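Local coordinates for protein cucumber peeling cupredoxin (PDB 1JER) that probably shuttles electrons through a single bound copper ion, as other blue copper proteins of the phytocyanin family do, at residues Ser19-Phe22 and Tyr23-Ala27; Thr31-Val34 and Gly35-Leu38; Phe88-Val92 and Gly93-Ser97. All coordinates share one frame; numbering follows the deposited sequence.

Overall arrangement
Contacts 1 and 2 follow one another in the chain and touch where Trp26 and Ala27 pack against Phe32; contact 3 lies across the chain's centre from contact 2, yet Leu38 packs on Phe88. All three are partly buried: Tyr23 and Trp26 are buried and Ser24 and Gln25 exposed, Asp36 and Leu38 buried and Arg33 exposed, Cys90 and Cys96 buried and Gly93 exposed. Contact 1 is a helix start of backbone bonds, waters and an aromatic pair. Contact 2 is a tight turn organised by a buried carboxylate. Contact 3 supplies two copper ligands, so metal bonds take over there. Strands 32-33 and 84-89 share one sheet, both next to strand 101-107.

Contact 1 of 3, residues Ser19-Phe22 and Tyr23-Ala27; sequences SPNF and YSQWA
Asn21 O accepts from Gln25 N at 3.0 Å, with the donor nearly in line with the carbonyl bond. Ser24 OG comes up to the same oxygen, weakly at 3.5 Å, and its proton may go elsewhere. One residue on, Trp26 N reaches Phe22 O at 3.1 Å. These i to i+4 bonds start helix 22-28 after a type I turn, Ser19 to Phe22. Ahead of them, Pro20 O is reached by two waters: one accepts the N-H of Tyr23, and the other lies 2.7 Å from Ser24 OG.

The apolar side is a T-shaped pair of neighbours in sequence. Phe22 CG stands anti to its own N (chi1 -178°) while Tyr23 CG lies beside its own, and the two rings meet at 87°. The Phe22 edge points into the Tyr23 face, with CD2 3.5 Å above the ring centre. Tyr23 OH is held by Gly13 O and Ser15 N, and its side chain comes within about 5 Å of that of the copper ligand Gln100. The N-H of Phe22 is thus met by Ser19 O and that of Tyr23 by water; the hydroxyl bonds place the tyrosine's end, and Phe22 and Trp14, whose rings meet it, limit its turn.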
loop_
_atom_site.group_PDB
_atom_site.type_symbol
_atom_site.label_atom_id
_atom_site.label_comp_id
_atom_site.label_asym_id
_atom_site.label_seq_id
_atom_site.Cartn_x
_atom_site.Cartn_y
_atom_site.Cartn_z
ATOM N N SER A 19 -27.189 -2.912 -1.649
ATOM C CA SER A 19 -27.504 -3.319 -3.050
ATOM C C SER A 19 -26.263 -3.992 -3.640
ATOM O O SER A 19 -25.148 -3.492 -3.488
ATOM C CB SER A 19 -27.786 -2.066 -3.890
ATOM O OG SER A 19 -29.121 -1.616 -3.719
ATOM N N PRO A 20 -26.455 -5.107 -4.326
ATOM C CA PRO A 20 -25.338 -5.830 -4.894
ATOM C C PRO A 20 -24.556 -5.084 -5.935
ATOM O O PRO A 20 -23.440 -5.461 -6.276
ATOM C CB PRO A 20 -25.973 -7.104 -5.462
ATOM C CG PRO A 20 -27.404 -6.729 -5.700
ATOM C CD PRO A 20 -27.748 -5.777 -4.588
ATOM N N ASN A 21 -25.113 -4.005 -6.489
ATOM C CA ASN A 21 -24.384 -3.289 -7.540
ATOM C C ASN A 21 -23.582 -2.137 -6.954
ATOM O O ASN A 21 -23.049 -1.300 -7.707
ATOM C CB ASN A 21 -25.468 -2.633 -8.469
ATOM C CG ASN A 21 -26.348 -1.684 -7.662
ATOM O OD1 ASN A 21 -26.715 -0.609 -8.151
ATOM N ND2 ASN A 21 -26.677 -2.067 -6.434
ATOM N N PHE A 22 -23.571 -1.993 -5.635
ATOM C CA PHE A 22 -22.925 -0.844 -5.029
ATOM C C PHE A 22 -21.517 -0.580 -5.495
ATOM O O PHE A 22 -21.136 0.557 -5.832
ATOM C CB PHE A 22 -22.978 -0.992 -3.495
ATOM C CG PHE A 22 -22.366 0.193 -2.769
ATOM C CD1 PHE A 22 -23.070 1.357 -2.579
ATOM C CD2 PHE A 22 -21.060 0.112 -2.284
ATOM C CE1 PHE A 22 -22.513 2.449 -1.933
ATOM C CE2 PHE A 22 -20.496 1.178 -1.651
ATOM C CZ PHE A 22 -21.197 2.381 -1.508
ATOM N N TYR A 23 -20.617 -1.562 -5.436
ATOM C CA TYR A 23 -19.204 -1.223 -5.732
ATOM C C TYR A 23 -18.981 -1.097 -7.219
ATOM O O TYR A 23 -18.053 -0.403 -7.641
ATOM C CB TYR A 23 -18.289 -2.356 -5.159
ATOM C CG TYR A 23 -18.231 -2.129 -3.647
ATOM C CD1 TYR A 23 -17.632 -1.034 -3.117
ATOM C CD2 TYR A 23 -18.864 -3.062 -2.800
ATOM C CE1 TYR A 23 -17.586 -0.824 -1.731
ATOM C CE2 TYR A 23 -18.848 -2.825 -1.437
ATOM C CZ TYR A 23 -18.221 -1.749 -0.908
ATOM O OH TYR A 23 -18.243 -1.503 0.462
ATOM N N SER A 24 -19.837 -1.731 -8.037
ATOM C CA SER A 24 -19.563 -1.510 -9.481
ATOM C C SER A 24 -20.074 -0.159 -9.895
ATOM O O SER A 24 -19.521 0.524 -10.768
ATOM C CB SER A 24 -19.969 -2.664 -10.332
ATOM O OG SER A 24 -21.364 -2.854 -10.298
ATOM N N GLN A 25 -21.104 0.387 -9.200
ATOM C CA GLN A 25 -21.435 1.787 -9.554
ATOM C C GLN A 25 -20.356 2.725 -9.059
ATOM O O GLN A 25 -20.073 3.773 -9.655
ATOM C CB GLN A 25 -22.795 2.163 -8.932
ATOM C CG GLN A 25 -23.958 1.512 -9.696
ATOM C CD GLN A 25 -25.317 1.907 -9.177
ATOM O OE1 GLN A 25 -25.521 2.116 -7.983
ATOM N NE2 GLN A 25 -26.289 1.993 -10.084
ATOM N N TRP A 26 -19.745 2.409 -7.896
ATOM C CA TRP A 26 -18.723 3.295 -7.362
ATOM C C TRP A 26 -17.536 3.318 -8.319
ATOM O O TRP A 26 -17.011 4.378 -8.680
ATOM C CB TRP A 26 -18.237 2.693 -5.967
ATOM C CG TRP A 26 -17.027 3.480 -5.493
ATOM C CD1 TRP A 26 -17.048 4.683 -4.862
ATOM C CD2 TRP A 26 -15.647 3.099 -5.621
ATOM N NE1 TRP A 26 -15.741 5.084 -4.612
ATOM C CE2 TRP A 26 -14.883 4.129 -5.066
ATOM C CE3 TRP A 26 -14.996 1.989 -6.160
ATOM C CZ2 TRP A 26 -13.476 4.121 -5.027
ATOM C CZ3 TRP A 26 -13.616 1.976 -6.121
ATOM C CH2 TRP A 26 -12.866 3.015 -5.557
ATOM N N ALA A 27 -17.111 2.144 -8.786
ATOM C CA ALA A 27 -15.947 2.059 -9.677
ATOM C C ALA A 27 -16.233 2.755 -11.016
ATOM O O ALA A 27 -15.323 3.403 -11.552
ATOM C CB ALA A 27 -15.611 0.594 -9.949
HETATM O O HOH W 1 -21.426 -4.406 -4.829
HETATM O O HOH W 2 -21.137 -4.594 -8.181
#

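Contact 2 of 3, residues Thr31-Val34 and Gly35-Leu38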
loop_
_atom_site.group_PDB
_atom_site.type_symbol
_atom_site.label_atom_id
_atom_site.label_comp_id
_atom_site.label_asym_id
_atom_site.label_seq_id
_atom_site.Cartn_x
_atom_site.Cartn_y
_atom_site.Cartn_z
ATOM N N THR A 31 -11.740 7.130 -12.574
ATOM C CA THR A 31 -10.750 6.641 -13.587
ATOM C C THR A 31 -9.509 6.194 -12.777
ATOM O O THR A 31 -9.085 6.973 -11.895
ATOM C CB THR A 31 -10.349 7.783 -14.516
ATOM O OG1 THR A 31 -11.458 8.059 -15.361
ATOM C CG2 THR A 31 -9.173 7.413 -15.415
ATOM N N PHE A 32 -9.048 4.986 -12.979
ATOM C CA PHE A 32 -7.929 4.480 -12.149
ATOM C C PHE A 32 -6.666 4.403 -13.028
ATOM O O PHE A 32 -6.751 3.782 -14.082
ATOM C CB PHE A 32 -8.292 3.027 -11.715
ATOM C CG PHE A 32 -9.547 3.022 -10.839
ATOM C CD1 PHE A 32 -9.471 3.402 -9.511
ATOM C CD2 PHE A 32 -10.768 2.665 -11.381
ATOM C CE1 PHE A 32 -10.622 3.412 -8.728
ATOM C CE2 PHE A 32 -11.932 2.696 -10.601
ATOM C CZ PHE A 32 -11.851 3.073 -9.272
ATOM N N ARG A 33 -5.581 4.991 -12.575
ATOM C CA ARG A 33 -4.340 4.978 -13.403
ATOM C C ARG A 33 -3.213 4.272 -12.659
ATOM O O ARG A 33 -3.167 4.321 -11.416
ATOM C CB ARG A 33 -3.903 6.435 -13.614
ATOM C CG ARG A 33 -4.925 7.238 -14.422
ATOM C CD ARG A 33 -4.404 8.673 -14.623
ATOM N NE ARG A 33 -5.381 9.472 -15.366
ATOM C CZ ARG A 33 -5.509 9.436 -16.689
ATOM N NH1 ARG A 33 -4.918 8.474 -17.409
ATOM N NH2 ARG A 33 -6.197 10.375 -17.346
ATOM N N VAL A 34 -2.312 3.670 -13.413
ATOM C CA VAL A 34 -1.159 2.962 -12.813
ATOM C C VAL A 34 -0.486 3.926 -11.860
ATOM O O VAL A 34 -0.374 5.109 -12.161
ATOM C CB VAL A 34 -0.152 2.576 -13.941
ATOM C CG1 VAL A 34 1.148 2.109 -13.332
ATOM C CG2 VAL A 34 -0.754 1.471 -14.800
ATOM N N GLY A 35 -0.123 3.474 -10.660
ATOM C CA GLY A 35 0.445 4.437 -9.693
ATOM C C GLY A 35 -0.561 4.820 -8.632
ATOM O O GLY A 35 -0.227 5.216 -7.516
ATOM N N ASP A 36 -1.862 4.742 -8.969
ATOM C CA ASP A 36 -2.853 5.140 -7.916
ATOM C C ASP A 36 -2.906 3.938 -6.925
ATOM O O ASP A 36 -2.434 2.875 -7.196
ATOM C CB ASP A 36 -4.264 5.108 -8.612
ATOM C CG ASP A 36 -4.490 6.353 -9.433
ATOM O OD1 ASP A 36 -3.610 7.236 -9.453
ATOM O OD2 ASP A 36 -5.554 6.454 -10.093
ATOM N N SER A 37 -3.609 4.236 -5.804
ATOM C CA SER A 37 -3.774 3.122 -4.832
ATOM C C SER A 37 -5.277 3.073 -4.461
ATOM O O SER A 37 -6.007 4.019 -4.680
ATOM C CB SER A 37 -3.001 3.558 -3.531
ATOM O OG SER A 37 -1.596 3.511 -3.796
ATOM N N LEU A 38 -5.647 1.933 -3.874
ATOM C CA LEU A 38 -7.061 1.744 -3.455
ATOM C C LEU A 38 -6.956 1.516 -1.893
ATOM O O LEU A 38 -6.176 0.672 -1.521
ATOM C CB LEU A 38 -7.532 0.375 -3.973
ATOM C CG LEU A 38 -7.920 0.254 -5.422
ATOM C CD1 LEU A 38 -8.574 -1.097 -5.688
ATOM C CD2 LEU A 38 -8.851 1.408 -5.826
HETATM O O HOH W 3 -7.235 8.982 -11.581
HETATM O O HOH W 4 -1.133 7.507 -11.206
#
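The Asp36 carboxylate is met from above its plane by the backbone of Arg33: the N-H lies 63° out of that plane, and Arg33 N reaches OD2 at 2.9 Å, almost straight at 174°. The same OD2 also bonds to His6 NE2, and OD1 bonds to Thr4 N. The second flat group, the Phe32 ring, meets Leu38 CD2 obliquely, 3.9 Å from CE1, with the two side chains at about a right angle. His6 packs edge-to-face with this ring too, so one histidine serves both the carboxylate and the phenylalanine. The third, the Arg33 guanidinium at the end of an extended chain, has Thr31 CG2 over one face, 4.3 Å above the plane and offset toward the rim; its NH1 bonds to Ala108 O.

Asp36 CG lies beside its own N (chi1 -79°), which folds the carboxylate back over the turn that carries it. That turn is type II, closed by Asp36 N to Arg33 O at 2.8 Å. Gly35 fills its third position with a positive phi, where a CB would be jammed against the carbonyl oxygen of Val34. In the cupredoxin beta-sandwich this is a sheet-to-sheet corner: strand 32-33 pairs with strand 101-107, and strand 37-40 pairs with 5-7 and 76-79.

Two waters extend the grip. One donates to Val34 O at 2.7 Å and to Asp36 OD1 at 3.0 Å; the other donates to Thr31 O and, weakly, to Asp36 OD2. With so many donors around a buried carboxylate, its charged form is probably favoured. Ser37 packs on Ile77 of the second subunit.

Contact 3 of 3, residues Phe88-Val92 and Gly93-Ser97. With CU (copper (II) ion), chain B.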
loop_
_atom_site.group_PDB
_atom_site.type_symbol
_atom_site.label_atom_id
_atom_site.label_comp_id
_atom_site.label_asym_id
_atom_site.label_seq_id
_atom_site.Cartn_x
_atom_site.Cartn_y
_atom_site.Cartn_z
ATOM N N PHE A 88 -11.050 -7.652 -6.754
ATOM C CA PHE A 88 -10.740 -7.801 -5.291
ATOM C C PHE A 88 -12.035 -8.294 -4.621
ATOM O O PHE A 88 -13.130 -7.858 -4.977
ATOM C CB PHE A 88 -10.436 -6.420 -4.719
ATOM C CG PHE A 88 -9.196 -5.774 -5.320
ATOM C CD1 PHE A 88 -7.954 -6.041 -4.799
ATOM C CD2 PHE A 88 -9.356 -4.918 -6.427
ATOM C CE1 PHE A 88 -6.808 -5.489 -5.371
ATOM C CE2 PHE A 88 -8.203 -4.398 -6.995
ATOM C CZ PHE A 88 -6.970 -4.647 -6.457
ATOM N N VAL A 89 -11.860 -9.133 -3.596
ATOM C CA VAL A 89 -13.091 -9.598 -2.921
ATOM C C VAL A 89 -12.779 -9.682 -1.412
ATOM O O VAL A 89 -11.640 -9.620 -1.005
ATOM C CB VAL A 89 -13.433 -11.039 -3.370
ATOM C CG1 VAL A 89 -13.728 -11.065 -4.874
ATOM C CG2 VAL A 89 -12.257 -11.969 -3.084
ATOM N N CYS A 90 -13.858 -9.875 -0.675
ATOM C CA CYS A 90 -13.723 -10.227 0.746
ATOM C C CYS A 90 -14.041 -11.745 0.816
ATOM O O CYS A 90 -15.032 -12.171 0.205
ATOM C CB CYS A 90 -14.856 -9.499 1.538
ATOM S SG CYS A 90 -14.749 -10.064 3.293
ATOM N N THR A 91 -13.167 -12.511 1.441
ATOM C CA THR A 91 -13.328 -13.971 1.430
ATOM C C THR A 91 -14.018 -14.466 2.686
ATOM O O THR A 91 -14.127 -15.662 2.917
ATOM C CB THR A 91 -11.994 -14.703 1.257
ATOM O OG1 THR A 91 -11.141 -14.474 2.360
ATOM C CG2 THR A 91 -11.251 -14.220 0.008
ATOM N N VAL A 92 -14.522 -13.539 3.507
ATOM C CA VAL A 92 -15.225 -14.014 4.737
ATOM C C VAL A 92 -16.594 -14.501 4.378
ATOM O O VAL A 92 -17.386 -13.840 3.731
ATOM C CB VAL A 92 -15.303 -12.877 5.750
ATOM C CG1 VAL A 92 -16.286 -13.166 6.873
ATOM C CG2 VAL A 92 -13.948 -12.471 6.260
ATOM N N GLY A 93 -16.946 -15.726 4.877
ATOM C CA GLY A 93 -18.297 -16.185 4.729
ATOM C C GLY A 93 -18.976 -16.024 3.435
ATOM O O GLY A 93 -18.470 -16.505 2.384
ATOM N N THR A 94 -20.158 -15.414 3.401
ATOM C CA THR A 94 -20.862 -15.242 2.106
ATOM C C THR A 94 -20.726 -13.814 1.589
ATOM O O THR A 94 -21.511 -13.378 0.723
ATOM C CB THR A 94 -22.380 -15.512 2.329
ATOM O OG1 THR A 94 -22.841 -14.667 3.375
ATOM C CG2 THR A 94 -22.549 -16.952 2.871
ATOM N N HIS A 95 -19.796 -13.035 2.124
ATOM C CA HIS A 95 -19.726 -11.609 1.751
ATOM C C HIS A 95 -19.541 -11.415 0.255
ATOM O O HIS A 95 -20.156 -10.547 -0.376
ATOM C CB HIS A 95 -18.583 -10.961 2.526
ATOM C CG HIS A 95 -18.808 -10.970 4.003
ATOM N ND1 HIS A 95 -17.992 -10.310 4.865
ATOM C CD2 HIS A 95 -19.763 -11.560 4.762
ATOM C CE1 HIS A 95 -18.393 -10.458 6.115
ATOM N NE2 HIS A 95 -19.487 -11.229 6.074
ATOM N N CYS A 96 -18.662 -12.221 -0.358
ATOM C CA CYS A 96 -18.467 -12.001 -1.821
ATOM C C CYS A 96 -19.743 -12.303 -2.550
ATOM O O CYS A 96 -20.216 -11.557 -3.411
ATOM C CB CYS A 96 -17.316 -12.913 -2.251
ATOM S SG CYS A 96 -16.945 -12.941 -4.013
ATOM N N SER A 97 -20.423 -13.429 -2.217
ATOM C CA SER A 97 -21.673 -13.691 -2.948
ATOM C C SER A 97 -22.732 -12.604 -2.728
ATOM O O SER A 97 -23.651 -12.575 -3.539
ATOM C CB SER A 97 -22.331 -14.992 -2.374
ATOM O OG SER A 97 -21.437 -16.053 -2.613
HETATM CU CU CU B . -16.436 -9.115 4.292
HETATM O O HOH W 5 -16.814 -14.045 0.842
#
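Two of the four copper ligands come from one short loop: Cys90 SG lies 2.2 Å from the copper(II) ion and His95 ND1, five residues on, 2.0 Å. His47 and Gln100 complete the site, with a glutamine amide oxygen where many blue copper proteins have a methionine sulfur. Cys90 SG stands anti to its backbone N (chi1 176°), which carries the thiolate to the metal, and there it also accepts the N-H of Val92, whose N is 3.5 Å away, nearly straight at 163°. That bond would draw some negative charge off the sulfur and may tune the copper, while also fixing the direction of the thiolate.

Val92 is equally involved with the histidine. Its CG1 sits over one face of the imidazole, 3.9 Å from the ring centroid, in a CH-pi contact. Its carbonyl oxygen lies over the same face, 3.1 Å above the plane and offset toward the rim, and accepts from His95 N at 3.0 Å. That bond closes a type II' turn from Val92 to His95, with Gly93 supplying the positive phi. Within the loop, a water accepts from Cys96 N at 2.9 Å and lies close to both Cys90 O and Val92 O.

The loop leaves strand 84-89 and leads toward strand 101-107, the pair lying side by side in the sheet, and the backbone of Cys90 bonds to that of Gln100. Val89 packs its CG1 on Cys96 SG and also touches Met52 of edge strand 50-52; the disulfide from Cys96 to Cys61 ties the loop to the chain just after helix 55-60.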